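Cellulose hydrolase (Bacillus licheniformis, PDB 4YZT) is a three-module family 5 endo-beta-1,4-glucanase, an enzyme that cuts internal beta-1,4 bonds of cellulose. Local coordinates at residues 345-350 / 429-434; 459-464 / 519-524. All blocks are in the same frame, centred on the assembly; numbering follows the deposited sequence.

Contact 1: residues 345-350 / 429-434. With EDO (1,2-ethanediol), chain C.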
ATOM      1  N   PHE A 345      17.563   0.407  18.409  1.00 15.55           N
ATOM      2  CA  PHE A 345      18.904   0.810  17.984  1.00 18.34           C
ATOM      3  C   PHE A 345      19.844   0.994  19.178  1.00 19.94           C
ATOM      4  O   PHE A 345      19.568   1.780  20.083  1.00 20.56           O
ATOM      5  CB  PHE A 345      18.850   2.115  17.178  1.00 18.73           C
ATOM      6  CG  PHE A 345      18.207   1.980  15.826  1.00 18.08           C
ATOM      7  CD1 PHE A 345      18.970   1.671  14.705  1.00 19.94           C
ATOM      8  CD2 PHE A 345      16.844   2.171  15.667  1.00 17.75           C
ATOM      9  CE1 PHE A 345      18.372   1.559  13.446  1.00 19.08           C
ATOM     10  CE2 PHE A 345      16.248   2.055  14.417  1.00 16.46           C
ATOM     11  CZ  PHE A 345      17.010   1.757  13.311  1.00 17.06           C
ATOM     12  N   ILE A 346      20.952   0.264  19.181  1.00 18.58           N
ATOM     13  CA  ILE A 346      21.955   0.399  20.229  1.00 18.67           C
ATOM     14  C   ILE A 346      23.272   0.837  19.582  1.00 19.68           C
ATOM     15  O   ILE A 346      23.750   0.196  18.645  1.00 16.78           O
ATOM     16  CB  ILE A 346      22.134  -0.933  21.019  1.00 17.88           C
ATOM     17  CG1 ILE A 346      20.873  -1.228  21.836  1.00 19.87           C
ATOM     18  CG2 ILE A 346      23.350  -0.874  21.939  1.00 18.77           C
ATOM     19  CD1 ILE A 346      20.795  -2.634  22.338  1.00 21.97           C
ATOM     20  N   LYS A 347      23.853   1.930  20.066  1.00 17.02           N
ATOM     21  CA  LYS A 347      25.069   2.435  19.450  1.00 18.30           C
ATOM     22  C   LYS A 347      26.283   1.679  19.960  1.00 20.59           C
ATOM     23  O   LYS A 347      26.390   1.387  21.155  1.00 18.62           O
ATOM     24  CB  LYS A 347      25.237   3.928  19.715  1.00 19.48           C
ATOM     25  CG  LYS A 347      26.421   4.557  18.996  1.00 21.24           C
ATOM     26  CD  LYS A 347      26.310   6.063  19.004  1.00 24.35           C
ATOM     27  CE  LYS A 347      27.470   6.716  18.271  1.00 28.91           C
ATOM     28  NZ  LYS A 347      27.358   8.195  18.301  1.00 32.29           N
ATOM     29  N   LYS A 348      27.187   1.358  19.037  1.00 20.01           N
ATOM     30  CA  LYS A 348      28.434   0.695  19.363  1.00 23.25           C
ATOM     31  C   LYS A 348      29.157   1.461  20.459  1.00 20.86           C
ATOM     32  O   LYS A 348      29.401   2.657  20.327  1.00 19.52           O
ATOM     33  CB  LYS A 348      29.318   0.593  18.114  1.00 28.42           C
ATOM     34  CG  LYS A 348      30.416  -0.446  18.180  1.00 36.23           C
ATOM     35  CD  LYS A 348      30.812  -0.861  16.768  1.00 40.05           C
ATOM     36  CE  LYS A 348      31.988  -1.819  16.765  1.00 43.20           C
ATOM     37  NZ  LYS A 348      32.374  -2.178  15.369  1.00 44.60           N
ATOM     38  N   GLY A 349      29.478   0.774  21.548  1.00 21.08           N
ATOM     39  CA  GLY A 349      30.233   1.382  22.628  1.00 23.07           C
ATOM     40  C   GLY A 349      29.380   1.976  23.742  1.00 22.55           C
ATOM     41  O   GLY A 349      29.885   2.217  24.832  1.00 22.62           O
ATOM     42  N   GLN A 350      28.099   2.219  23.485  1.00 21.30           N
ATOM     43  CA  GLN A 350      27.276   2.903  24.475  1.00 20.50           C
ATOM     44  C   GLN A 350      27.150   2.074  25.755  1.00 21.54           C
ATOM     45  O   GLN A 350      27.339   0.855  25.736  1.00 23.49           O
ATOM     46  CB  GLN A 350      25.886   3.222  23.913  1.00 19.60           C
ATOM     47  CG  GLN A 350      24.893   2.073  23.970  1.00 20.75           C
ATOM     48  CD  GLN A 350      23.443   2.519  23.719  1.00 21.38           C
ATOM     49  OE1 GLN A 350      23.088   2.981  22.629  1.00 22.06           O
ATOM     50  NE2 GLN A 350      22.599   2.369  24.735  1.00 22.71           N
ATOM     51  N   ILE A 429      19.254  -3.825  16.867  1.00 17.45           N
ATOM     52  CA  ILE A 429      20.160  -3.354  15.833  1.00 17.46           C
ATOM     53  C   ILE A 429      21.370  -2.633  16.412  1.00 17.93           C
ATOM     54  O   ILE A 429      21.224  -1.622  17.101  1.00 17.93           O
ATOM     55  CB  ILE A 429      19.440  -2.387  14.868  1.00 19.31           C
ATOM     56  CG1 ILE A 429      18.154  -3.019  14.326  1.00 19.35           C
ATOM     57  CG2 ILE A 429      20.378  -1.958  13.744  1.00 20.38           C
ATOM     58  CD1 ILE A 429      17.286  -2.045  13.519  1.00 20.25           C
ATOM     59  N   LEU A 430      22.562  -3.149  16.130  1.00 16.54           N
ATOM     60  CA  LEU A 430      23.785  -2.436  16.466  1.00 16.82           C
ATOM     61  C   LEU A 430      24.134  -1.432  15.372  1.00 16.15           C
ATOM     62  O   LEU A 430      24.184  -1.792  14.198  1.00 21.64           O
ATOM     63  CB  LEU A 430      24.945  -3.417  16.657  1.00 17.78           C
ATOM     64  CG  LEU A 430      26.283  -2.865  17.169  1.00 20.28           C
ATOM     65  CD1 LEU A 430      26.137  -2.338  18.591  1.00 19.07           C
ATOM     66  CD2 LEU A 430      27.367  -3.947  17.111  1.00 20.88           C
ATOM     67  N   TYR A 431      24.376  -0.183  15.744  1.00 15.93           N
ATOM     68  CA  TYR A 431      24.763   0.817  14.745  1.00 15.43           C
ATOM     69  C   TYR A 431      25.942   1.638  15.210  1.00 15.82           C
ATOM     70  O   TYR A 431      26.322   1.597  16.388  1.00 16.39           O
ATOM     71  CB  TYR A 431      23.596   1.749  14.394  1.00 14.62           C
ATOM     72  CG  TYR A 431      23.388   2.906  15.351  1.00 14.59           C
ATOM     73  CD1 TYR A 431      22.643   2.743  16.511  1.00 16.35           C
ATOM     74  CD2 TYR A 431      23.923   4.161  15.088  1.00 15.00           C
ATOM     75  CE1 TYR A 431      22.441   3.791  17.383  1.00 16.99           C
ATOM     76  CE2 TYR A 431      23.731   5.218  15.959  1.00 16.77           C
ATOM     77  CZ  TYR A 431      22.982   5.027  17.100  1.00 17.50           C
ATOM     78  OH  TYR A 431      22.791   6.074  17.966  1.00 18.09           O
ATOM     79  N   ASP A 432      26.536   2.360  14.262  1.00 15.60           N
ATOM     80  CA  ASP A 432      27.631   3.275  14.543  1.00 18.72           C
ATOM     81  C   ASP A 432      27.457   4.474  13.622  1.00 19.21           C
ATOM     82  O   ASP A 432      26.602   4.441  12.728  1.00 18.09           O
ATOM     83  CB  ASP A 432      28.982   2.595  14.328  1.00 19.67           C
ATOM     84  CG  ASP A 432      30.063   3.155  15.229  1.00 22.70           C
ATOM     85  OD1 ASP A 432      29.844   4.224  15.843  1.00 21.68           O
ATOM     86  OD2 ASP A 432      31.127   2.520  15.331  1.00 28.14           O
ATOM     87  N   ASP A 433      28.238   5.530  13.840  1.00 23.83           N
ATOM     88  CA  ASP A 433      28.161   6.722  12.992  1.00 24.00           C
ATOM     89  C   ASP A 433      28.323   6.320  11.518  1.00 21.20           C
ATOM     90  O   ASP A 433      29.278   5.637  11.158  1.00 21.72           O
ATOM     91  CB  ASP A 433      29.247   7.748  13.355  1.00 29.61           C
ATOM     92  CG  ASP A 433      29.246   8.141  14.832  1.00 34.53           C
ATOM     93  OD1 ASP A 433      28.172   8.427  15.401  1.00 34.94           O
ATOM     94  OD2 ASP A 433      30.346   8.176  15.420  1.00 39.55           O
ATOM     95  N   PRO A 434      27.386   6.746  10.663  1.00 21.09           N
ATOM     96  CA  PRO A 434      27.514   6.493   9.224  1.00 20.50           C
ATOM     97  C   PRO A 434      28.733   7.203   8.646  1.00 18.99           C
ATOM     98  O   PRO A 434      29.072   8.282   9.120  1.00 20.21           O
ATOM     99  CB  PRO A 434      26.225   7.075   8.645  1.00 21.49           C
ATOM    100  CG  PRO A 434      25.807   8.119   9.637  1.00 24.09           C
ATOM    101  CD  PRO A 434      26.215   7.580  10.982  1.00 22.12           C
TER
HETATM  102  C1  EDO C 801      27.648  -2.456  22.128  1.00 26.66           C
HETATM  103  O1  EDO C 801      28.863  -1.899  21.610  1.00 28.72           O
HETATM  104  C2  EDO C 801      27.132  -1.562  23.250  1.00 26.11           C
HETATM  105  O2  EDO C 801      28.152  -1.421  24.250  1.00 25.25           O
HETATM  106  O   HOH W   1      24.029   8.516  17.528  1.00 31.29           O
HETATM  107  O   HOH W   2      30.918   4.536  18.433  1.00 34.06           O
HETATM  108  O   HOH W   3      32.201   0.699  13.978  1.00 43.63           O
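The backbone carbonyl of Ile429 receives Ile346 N, with 2.8 Å between Ile346 N and Ile429 O. Tyr431 N then returns to Ile346 O, and Lys348 N closes the ladder on Tyr431 O at 2.8 Å, as expected of two parallel strands. On the face carrying Phe345, Lys347, Ile429 and Tyr431, the CD1 methyl of Ile429 sits over the Phe345 ring, 4.1 Å from its centroid, a CH-pi contact toward the rim. Lys347 suits the end of its strand because its long aliphatic part can lie on an aromatic ring while its charge reaches further: with CG anti to the backbone N (chi1 -175°), CG lies over one face of Tyr431, 4.3 Å from the ring centroid. The extended chain then carries NZ to the syn side of Asp433 OD1, a salt bridge of 3.0 Å. A water bridges Lys348 O and Asp432 OD1, while Lys348 NZ bonds to Gly406 O. Gly349, at phi 93°, fits the type II turn from Lys347 to Gln350, whose backbone meets an ethanediol. This is a parallel strand pair in the mixed beta-sheet of the X2 carbohydrate-binding module.

Contact 2: residues 459-464 / 519-524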
ATOM      1  N   ASN A 459      26.368   1.713   8.364  1.00 16.82           N
ATOM      2  CA  ASN A 459      26.734   1.123   9.651  1.00 19.18           C
ATOM      3  C   ASN A 459      25.530   0.829  10.535  1.00 17.96           C
ATOM      4  O   ASN A 459      25.557   1.096  11.729  1.00 21.14           O
ATOM      5  CB  ASN A 459      27.710   2.037  10.398  1.00 20.08           C
ATOM      6  CG  ASN A 459      29.049   2.167   9.689  1.00 22.42           C
ATOM      7  OD1 ASN A 459      29.468   1.264   8.964  1.00 22.25           O
ATOM      8  ND2 ASN A 459      29.735   3.291   9.910  1.00 19.93           N
ATOM      9  N   GLY A 460      24.484   0.271   9.942  1.00 16.57           N
ATOM     10  CA  GLY A 460      23.324  -0.154  10.706  1.00 16.82           C
ATOM     11  C   GLY A 460      22.170   0.824  10.669  1.00 16.20           C
ATOM     12  O   GLY A 460      21.043   0.479  11.035  1.00 16.62           O
ATOM     13  N   THR A 461      22.441   2.052  10.242  1.00 16.43           N
ATOM     14  CA  THR A 461      21.385   3.046  10.154  1.00 16.21           C
ATOM     15  C   THR A 461      20.585   2.856   8.864  1.00 16.00           C
ATOM     16  O   THR A 461      21.024   2.157   7.955  1.00 15.59           O
ATOM     17  CB  THR A 461      21.926   4.490  10.219  1.00 16.83           C
ATOM     18  OG1 THR A 461      22.663   4.791   9.031  1.00 15.46           O
ATOM     19  CG2 THR A 461      22.805   4.689  11.434  1.00 17.75           C
ATOM     20  N   LYS A 462      19.409   3.476   8.802  1.00 17.33           N
ATOM     21  CA  LYS A 462      18.514   3.349   7.656  1.00 17.75           C
ATOM     22  C   LYS A 462      18.024   4.712   7.222  1.00 13.89           C
ATOM     23  O   LYS A 462      17.802   5.600   8.055  1.00 14.83           O
ATOM     24  CB  LYS A 462      17.307   2.459   7.984  1.00 21.00           C
ATOM     25  CG  LYS A 462      17.650   1.097   8.564  1.00 28.52           C
ATOM     26  CD  LYS A 462      16.411   0.459   9.163  1.00 34.84           C
ATOM     27  CE  LYS A 462      16.688  -0.954   9.655  1.00 38.85           C
ATOM     28  NZ  LYS A 462      15.449  -1.562  10.216  1.00 42.21           N
ATOM     29  N   LEU A 463      17.832   4.885   5.923  1.00 10.68           N
ATOM     30  CA  LEU A 463      17.343   6.165   5.414  1.00 11.63           C
ATOM     31  C   LEU A 463      15.888   6.410   5.835  1.00 12.44           C
ATOM     32  O   LEU A 463      15.040   5.517   5.716  1.00 13.09           O
ATOM     33  CB  LEU A 463      17.456   6.215   3.895  1.00 11.66           C
ATOM     34  CG  LEU A 463      16.982   7.509   3.228  1.00 12.61           C
ATOM     35  CD1 LEU A 463      17.816   8.704   3.700  1.00 12.99           C
ATOM     36  CD2 LEU A 463      17.052   7.336   1.721  1.00 12.90           C
ATOM     37  N   ALA A 464      15.617   7.611   6.340  1.00  9.06           N
ATOM     38  CA  ALA A 464      14.272   7.996   6.758  1.00 12.41           C
ATOM     39  C   ALA A 464      13.636   9.004   5.797  1.00 12.74           C
ATOM     40  O   ALA A 464      12.556   8.760   5.240  1.00 13.10           O
ATOM     41  CB  ALA A 464      14.316   8.568   8.154  1.00 12.77           C
ATOM     42  N   PHE A 519      20.466  13.988   4.670  1.00 13.11           N
ATOM     43  CA  PHE A 519      19.892  12.650   4.662  1.00 14.94           C
ATOM     44  C   PHE A 519      19.614  12.229   6.100  1.00 15.27           C
ATOM     45  O   PHE A 519      20.532  11.842   6.819  1.00 16.34           O
ATOM     46  CB  PHE A 519      20.827  11.652   3.960  1.00 14.08           C
ATOM     47  CG  PHE A 519      20.933  11.873   2.479  1.00 13.73           C
ATOM     48  CD1 PHE A 519      21.783  12.842   1.973  1.00 17.16           C
ATOM     49  CD2 PHE A 519      20.166  11.127   1.596  1.00 11.84           C
ATOM     50  CE1 PHE A 519      21.871  13.069   0.605  1.00 15.62           C
ATOM     51  CE2 PHE A 519      20.248  11.338   0.235  1.00 12.82           C
ATOM     52  CZ  PHE A 519      21.108  12.319  -0.266  1.00 11.73           C
ATOM     53  N   GLU A 520      18.350  12.329   6.522  1.00 11.89           N
ATOM     54  CA  GLU A 520      17.982  12.007   7.896  1.00 12.28           C
ATOM     55  C   GLU A 520      17.749  10.506   8.003  1.00 14.17           C
ATOM     56  O   GLU A 520      17.060   9.901   7.178  1.00 12.86           O
ATOM     57  CB  GLU A 520      16.744  12.798   8.339  1.00 12.15           C
ATOM     58  CG  GLU A 520      16.924  14.302   8.294  1.00 14.85           C
ATOM     59  CD  GLU A 520      15.700  15.089   8.764  1.00 16.08           C
ATOM     60  OE1 GLU A 520      14.670  14.484   9.147  1.00 15.16           O
ATOM     61  OE2 GLU A 520      15.773  16.335   8.748  1.00 16.10           O
ATOM     62  N   LEU A 521      18.355   9.910   9.021  1.00 12.65           N
ATOM     63  CA  LEU A 521      18.375   8.468   9.179  1.00 13.10           C
ATOM     64  C   LEU A 521      17.581   7.988  10.388  1.00 14.44           C
ATOM     65  O   LEU A 521      17.188   8.779  11.246  1.00 13.69           O
ATOM     66  CB  LEU A 521      19.830   7.987   9.297  1.00 14.29           C
ATOM     67  CG  LEU A 521      20.724   8.452   8.151  1.00 14.95           C
ATOM     68  CD1 LEU A 521      22.214   8.290   8.486  1.00 16.68           C
ATOM     69  CD2 LEU A 521      20.379   7.672   6.898  1.00 15.18           C
ATOM     70  N   TRP A 522      17.363   6.677  10.439  1.00 14.99           N
ATOM     71  CA  TRP A 522      16.982   5.982  11.669  1.00 15.57           C
ATOM     72  C   TRP A 522      18.265   5.406  12.273  1.00 14.74           C
ATOM     73  O   TRP A 522      19.042   4.805  11.551  1.00 18.36           O
ATOM     74  CB  TRP A 522      15.983   4.860  11.385  1.00 17.97           C
ATOM     75  CG  TRP A 522      14.678   5.288  10.718  1.00 19.88           C
ATOM     76  CD1 TRP A 522      14.218   4.908   9.485  1.00 20.63           C
ATOM     77  CD2 TRP A 522      13.670   6.146  11.274  1.00 20.93           C
ATOM     78  NE1 TRP A 522      12.986   5.486   9.241  1.00 20.10           N
ATOM     79  CE2 TRP A 522      12.634   6.248  10.323  1.00 20.59           C
ATOM     80  CE3 TRP A 522      13.546   6.840  12.484  1.00 21.07           C
ATOM     81  CZ2 TRP A 522      11.495   7.022  10.542  1.00 21.75           C
ATOM     82  CZ3 TRP A 522      12.413   7.610  12.699  1.00 23.41           C
ATOM     83  CH2 TRP A 522      11.403   7.691  11.731  1.00 22.32           C
ATOM     84  N   PRO A 523      18.490   5.564  13.594  1.00 17.42           N
ATOM     85  CA  PRO A 523      17.615   6.172  14.601  1.00 19.05           C
ATOM     86  C   PRO A 523      17.499   7.685  14.470  1.00 18.62           C
ATOM     87  O   PRO A 523      18.440   8.348  14.014  1.00 18.21           O
ATOM     88  CB  PRO A 523      18.291   5.804  15.921  1.00 20.12           C
ATOM     89  CG  PRO A 523      19.738   5.692  15.574  1.00 17.26           C
ATOM     90  CD  PRO A 523      19.769   5.124  14.176  1.00 17.19           C
ATOM     91  N   LYS A 524      16.340   8.196  14.879  1.00 16.21           N
ATOM     92  CA  LYS A 524      16.024   9.625  14.879  1.00 21.47           C
ATOM     93  C   LYS A 524      17.159  10.460  15.440  1.00 21.23           C
ATOM     94  O   LYS A 524      17.632  10.209  16.541  1.00 22.87           O
ATOM     95  CB  LYS A 524      14.754   9.874  15.698  1.00 26.25           C
ATOM     96  CG  LYS A 524      14.286  11.323  15.750  1.00 28.54           C
ATOM     97  CD  LYS A 524      13.823  11.787  14.381  1.00 30.50           C
ATOM     98  CE  LYS A 524      13.155  13.154  14.456  1.00 33.72           C
ATOM     99  NZ  LYS A 524      12.820  13.657  13.096  1.00 33.30           N
TER
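Over one face of the Trp522 indole lies the CB methyl of Ala464, 3.7 Å from the centroid of the five-membered ring and only 18° off its normal. It is a CH-pi contact displaced toward the rim, with NE1 the nearest ring atom at 3.5 Å. A small residue suits this place, since a single methyl already meets the ring. Trp522 has CG anti to its own carbonyl carbon (chi1 -59°), which swings the indole across to Ala464. The ring of Phe519 is met differently: Leu463 CD1 comes to its edge, in the ring plane, 4.0 Å from CD2.

The backbones are joined by an antiparallel ladder. Lys462 and Trp522 form a hydrogen-bonded pair, with Trp522 N to Lys462 O at 2.7 Å and Lys462 N returning to Trp522 O. Ala464 N reaches Glu520 O at 2.8 Å, two residues further along each strand. Leu463 and Leu521 make the non-hydrogen-bonded pair; their side chains part from one another, yet Leu521 CD2 still packs 3.7 Å from Leu463 CA. Thr461, a beta-branched residue at the strand entrance, sets its CB against Trp522 O and lays OG1 beside Leu521 CD1, while that hydroxyl bonds to Leu458 O. Its CG2 methyl touches CD of Pro523, which follows a cis peptide bond where the strand ends.

Strand 462-470 is an outermost strand of its four-stranded sheet and pairs with 515-522, whose other neighbour is strand 527-535. Trp522 also packs on Phe345 of strand 338-347 and on Thr238, Asn278 and Glu279 of the barrel loops, while Asn233 and Asn278 bond to the carbonyls of Ala464 and Leu463.

In the fold
Both contacts are partly buried, but they belong to different sheets: contact 1 joins two parallel strands inside the mixed sheet of the X2 module, contact 2 two antiparallel strands at one border of the sheet formed by 440-444, 527-535, 515-522 and 462-470. Contact 1 runs from an apolar start to a charged end, with a salt bridge and waters where its strands give way to loops. Contact 2 has no exposed residue among those that touch and relies on aromatic and aliphatic packing around its ladder. Their centres lie about 11 Å apart, and they meet directly: Asn459 bridges to Asp432 and Asp433 by probable hydrogen bonds, and Pro523 packs on Phe345, joining the two C-terminal modules.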